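Local coordinates for protein argonaute 5 (Arabidopsis thaliana, PDB 4G0O), which probably recognises the 5' nucleotide of small guide RNAs through its MID domain, helping to sort them for gene regulation, at residues A[66-69]-A[70-74]; A[117-120]-A[121-124]. All blocks are in the same frame, centred on the assembly; numbering follows the deposited sequence.

Contact 1 of 2, residues A[66-69]-A[70-74]; sequences LLDI and HKRAP
Asp-68 and Arg-72, one helical turn apart, are joined by a salt bridge in which the carboxylate and guanidinium planes stand 50° apart. OD1 of Asp-68 accepts from Arg-72 NH1 at 3.0 Å and lies in the guanidinium plane, yet the donor meets that oxygen from above the carboxylate plane. Arg-72 NE reaches the same OD1 at 2.9 Å through a weak bond. The arginine gets there by a bend at chi3 (-83°), which folds its end back over the preceding turn. Replacing Asp-68 with an alanine would probably leave the guanidinium without this charged mate and free to swing about chi3. The pair rides on helix 62-72, one of the helices packed about the parallel sheet of the MID domain, and Arg-72 N also donates to Asp-68 O at 3.0 Å. On another side of the turn Leu-67 and Lys-71 slant past each other, CD1 of Leu-67 resting 3.7 Å from CE of Lys-71, whose chain is extended beyond CG. The edge of the His-70 ring looks toward Leu-67 CD1, and both residues touch Leu-101 of helix 90-101. Ile-69 turns inward instead, against Ile-52, Ile-55 and Leu-76.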
loop_
_atom_site.group_PDB
_atom_site.type_symbol
_atom_site.label_atom_id
_atom_site.label_comp_id
_atom_site.label_asym_id
_atom_site.label_seq_id
_atom_site.Cartn_x
_atom_site.Cartn_y
_atom_site.Cartn_z
ATOM N N LEU A 66 10.585 -2.721 8.124
ATOM C CA LEU A 66 9.309 -3.390 8.326
ATOM C C LEU A 66 9.076 -3.608 9.821
ATOM O O LEU A 66 7.999 -3.315 10.340
ATOM C CB LEU A 66 9.301 -4.720 7.567
ATOM C CG LEU A 66 8.579 -4.848 6.217
ATOM C CD1 LEU A 66 8.039 -3.510 5.639
ATOM C CD2 LEU A 66 9.457 -5.575 5.208
ATOM N N LEU A 67 10.094 -4.093 10.523
ATOM C CA LEU A 67 9.934 -4.355 11.954
ATOM C C LEU A 67 9.787 -3.051 12.729
ATOM O O LEU A 67 9.080 -2.994 13.728
ATOM C CB LEU A 67 11.075 -5.206 12.516
ATOM C CG LEU A 67 10.925 -5.520 14.017
ATOM C CD1 LEU A 67 9.813 -6.530 14.253
ATOM C CD2 LEU A 67 12.239 -5.993 14.637
ATOM N N ASP A 68 10.429 -1.992 12.256
ATOM C CA ASP A 68 10.293 -0.689 12.909
ATOM C C ASP A 68 8.858 -0.186 12.774
ATOM O O ASP A 68 8.232 0.241 13.746
ATOM C CB ASP A 68 11.256 0.322 12.284
ATOM C CG ASP A 68 11.129 1.708 12.887
ATOM O OD1 ASP A 68 11.089 2.685 12.108
ATOM O OD2 ASP A 68 11.095 1.829 14.133
ATOM N N ILE A 69 8.334 -0.253 11.556
ATOM C CA ILE A 69 6.985 0.246 11.276
ATOM C C ILE A 69 5.966 -0.522 12.095
ATOM O O ILE A 69 5.031 0.049 12.653
ATOM C CB ILE A 69 6.680 0.107 9.795
ATOM C CG1 ILE A 69 7.346 1.260 9.054
ATOM C CG2 ILE A 69 5.178 0.109 9.543
ATOM C CD1 ILE A 69 8.001 0.847 7.822
ATOM N N HIS A 70 6.193 -1.825 12.184
ATOM C CA HIS A 70 5.321 -2.714 12.920
ATOM C C HIS A 70 5.290 -2.422 14.411
ATOM O O HIS A 70 4.238 -2.541 15.026
ATOM C CB HIS A 70 5.730 -4.162 12.699
ATOM C CG HIS A 70 4.969 -5.129 13.542
ATOM N ND1 HIS A 70 3.595 -5.219 13.514
ATOM C CD2 HIS A 70 5.389 -6.043 14.454
ATOM C CE1 HIS A 70 3.201 -6.158 14.355
ATOM N NE2 HIS A 70 4.274 -6.671 14.942
ATOM N N LYS A 71 6.434 -2.058 14.996
ATOM C CA LYS A 71 6.481 -1.817 16.448
ATOM C C LYS A 71 5.952 -0.439 16.811
ATOM O O LYS A 71 5.408 -0.240 17.901
ATOM C CB LYS A 71 7.887 -2.023 17.030
ATOM C CG LYS A 71 8.375 -3.455 16.915
ATOM C CD LYS A 71 9.638 -3.719 17.723
ATOM C CE LYS A 71 9.961 -5.204 17.680
ATOM N NZ LYS A 71 11.044 -5.583 18.627
ATOM N N ARG A 72 6.098 0.500 15.880
ATOM C CA ARG A 72 5.660 1.876 16.092
ATOM C C ARG A 72 4.214 2.024 15.701
ATOM O O ARG A 72 3.595 3.043 15.992
ATOM C CB ARG A 72 6.508 2.859 15.280
ATOM C CG ARG A 72 7.993 2.808 15.637
ATOM C CD ARG A 72 8.738 4.064 15.208
ATOM N NE ARG A 72 9.136 4.045 13.802
ATOM C CZ ARG A 72 8.489 4.703 12.846
ATOM N NH1 ARG A 72 8.913 4.645 11.595
ATOM N NH2 ARG A 72 7.413 5.422 13.143
ATOM N N ALA A 73 3.677 1.012 15.028
ATOM C CA ALA A 73 2.274 1.030 14.640
ATOM C C ALA A 73 1.657 -0.356 14.729
ATOM O O ALA A 73 1.280 -0.939 13.721
ATOM C CB ALA A 73 2.118 1.593 13.246
ATOM N N PRO A 74 1.529 -0.878 15.957
ATOM C CA PRO A 74 0.984 -2.217 16.178
ATOM C C PRO A 74 -0.427 -2.378 15.620
ATOM O O PRO A 74 -0.864 -3.511 15.396
ATOM C CB PRO A 74 0.931 -2.321 17.701
ATOM C CG PRO A 74 0.937 -0.900 18.192
ATOM C CD PRO A 74 1.753 -0.148 17.221
#

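Contact 2 of 2, residues A[117-120]-A[121-124]; sequences NKQY and MENV
Val-124 lays its CG2 methyl over one face of the Tyr-120 ring, 3.9 Å from the ring centroid and 15° off the normal, a CH-pi contact displaced toward the rim. Among the ring atoms, CZ, at the hydroxyl end, is nearest to the methyl. With CG anti to the backbone N (chi1 168°), the Tyr-120 ring extends alongside Val-124, and chi2 (75°) turns its face to the methyl. Beneath the side chains, Val-124 N donates to Tyr-120 O at 2.9 Å in a nearly straight bond within the carbonyl plane, tying the two residues together a turn apart. At the ring's other end, CD2 of Tyr-120 meets CG of Met-121 at 4.2 Å.

One step farther out is the start of the helix. Asn-117 is its N-cap: OD1 accepts a weak capping bond from Gln-119 N at 3.4 Å, and its backbone O receives Met-121 N at 3.2 Å, closing the first turn. Helix 118-131 carries Met-121 against Phe-31, Gln-34 and Leu-35 of helix 27-42, whereas Tyr-120 and Val-124 reach Cys-108 and Gln-106 of strand 105-108, so that one part of this opening turn meets a helix and another the parallel sheet.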
loop_
_atom_site.group_PDB
_atom_site.type_symbol
_atom_site.label_atom_id
_atom_site.label_comp_id
_atom_site.label_asym_id
_atom_site.label_seq_id
_atom_site.Cartn_x
_atom_site.Cartn_y
_atom_site.Cartn_z
ATOM N N ASN A 117 -1.139 5.623 -13.499
ATOM C CA ASN A 117 -2.235 5.228 -14.363
ATOM C C ASN A 117 -3.482 4.993 -13.517
ATOM O O ASN A 117 -3.441 4.286 -12.510
ATOM C CB ASN A 117 -1.880 3.987 -15.189
ATOM C CG ASN A 117 -2.737 3.874 -16.450
ATOM O OD1 ASN A 117 -3.887 4.303 -16.464
ATOM N ND2 ASN A 117 -2.170 3.324 -17.515
ATOM N N LYS A 118 -4.589 5.607 -13.904
ATOM C CA LYS A 118 -5.775 5.533 -13.068
ATOM C C LYS A 118 -6.473 4.167 -13.102
ATOM O O LYS A 118 -7.211 3.820 -12.166
ATOM C CB LYS A 118 -6.738 6.677 -13.386
ATOM C CG LYS A 118 -6.842 7.666 -12.246
ATOM C CD LYS A 118 -7.048 9.087 -12.742
ATOM C CE LYS A 118 -8.431 9.299 -13.284
ATOM N NZ LYS A 118 -8.584 10.746 -13.664
ATOM N N GLN A 119 -6.228 3.393 -14.158
ATOM C CA GLN A 119 -6.743 2.029 -14.229
ATOM C C GLN A 119 -5.900 1.074 -13.376
ATOM O O GLN A 119 -6.393 0.052 -12.882
ATOM C CB GLN A 119 -6.803 1.533 -15.674
ATOM C CG GLN A 119 -7.273 0.085 -15.826
ATOM C CD GLN A 119 -8.730 -0.139 -15.380
ATOM O OE1 GLN A 119 -9.048 -0.110 -14.182
ATOM N NE2 GLN A 119 -9.612 -0.377 -16.347
ATOM N N TYR A 120 -4.624 1.406 -13.209
ATOM C CA TYR A 120 -3.758 0.629 -12.329
ATOM C C TYR A 120 -4.222 0.818 -10.890
ATOM O O TYR A 120 -4.356 -0.145 -10.127
ATOM C CB TYR A 120 -2.301 1.066 -12.496
ATOM C CG TYR A 120 -1.343 0.541 -11.445
ATOM C CD1 TYR A 120 -0.921 -0.777 -11.457
ATOM C CD2 TYR A 120 -0.824 1.385 -10.467
ATOM C CE1 TYR A 120 -0.011 -1.257 -10.502
ATOM C CE2 TYR A 120 0.079 0.919 -9.508
ATOM C CZ TYR A 120 0.482 -0.407 -9.532
ATOM O OH TYR A 120 1.379 -0.882 -8.586
ATOM N N MET A 121 -4.495 2.067 -10.535
ATOM C CA MET A 121 -4.973 2.396 -9.203
ATOM C C MET A 121 -6.397 1.893 -8.939
ATOM O O MET A 121 -6.763 1.611 -7.791
ATOM C CB MET A 121 -4.851 3.894 -8.966
ATOM C CG MET A 121 -3.381 4.366 -9.019
ATOM S SD MET A 121 -3.271 6.155 -9.056
ATOM C CE MET A 121 -2.616 6.476 -7.463
ATOM N N GLU A 122 -7.200 1.782 -9.993
ATOM C CA GLU A 122 -8.494 1.122 -9.857
ATOM C C GLU A 122 -8.279 -0.328 -9.414
ATOM O O GLU A 122 -8.843 -0.768 -8.417
ATOM C CB GLU A 122 -9.285 1.188 -11.169
ATOM C CG GLU A 122 -10.661 0.549 -11.078
ATOM C CD GLU A 122 -11.601 0.961 -12.211
ATOM O OE1 GLU A 122 -11.324 1.974 -12.902
ATOM O OE2 GLU A 122 -12.619 0.261 -12.396
ATOM N N ASN A 123 -7.432 -1.048 -10.150
ATOM C CA ASN A 123 -7.043 -2.423 -9.804
ATOM C C ASN A 123 -6.486 -2.593 -8.387
ATOM O O ASN A 123 -6.915 -3.472 -7.643
ATOM C CB ASN A 123 -6.014 -2.954 -10.807
ATOM C CG ASN A 123 -6.622 -3.258 -12.148
ATOM O OD1 ASN A 123 -7.317 -4.261 -12.306
ATOM N ND2 ASN A 123 -6.357 -2.402 -13.134
ATOM N N VAL A 124 -5.516 -1.761 -8.033
ATOM C CA VAL A 124 -4.946 -1.770 -6.689
ATOM C C VAL A 124 -5.997 -1.482 -5.625
ATOM O O VAL A 124 -6.051 -2.162 -4.597
ATOM C CB VAL A 124 -3.785 -0.761 -6.582
ATOM C CG1 VAL A 124 -3.315 -0.593 -5.130
ATOM C CG2 VAL A 124 -2.650 -1.198 -7.494
#

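Overall arrangement
Both contacts are local, each lying on or at one end of a single helix, and they come in series along the chain: contact 1 lies toward the C-terminal part of helix 62-72, and contact 2 opens helix 118-131. Their centres lie about 27 Å apart on opposite sides of the chain's centre, and their nearest atoms are about 16 Å apart, so neither touches the other. What links them is the parallel sheet. Contact 1 meets strand 55-56, contact 2 meets strand 105-108, and the two strands connect through 7-18 and 78-82. The worked principle is that helical turns, knit by bonds within the helix, also pack against a common sheet, here in a domain that probably reads the guide's 5' nucleotide.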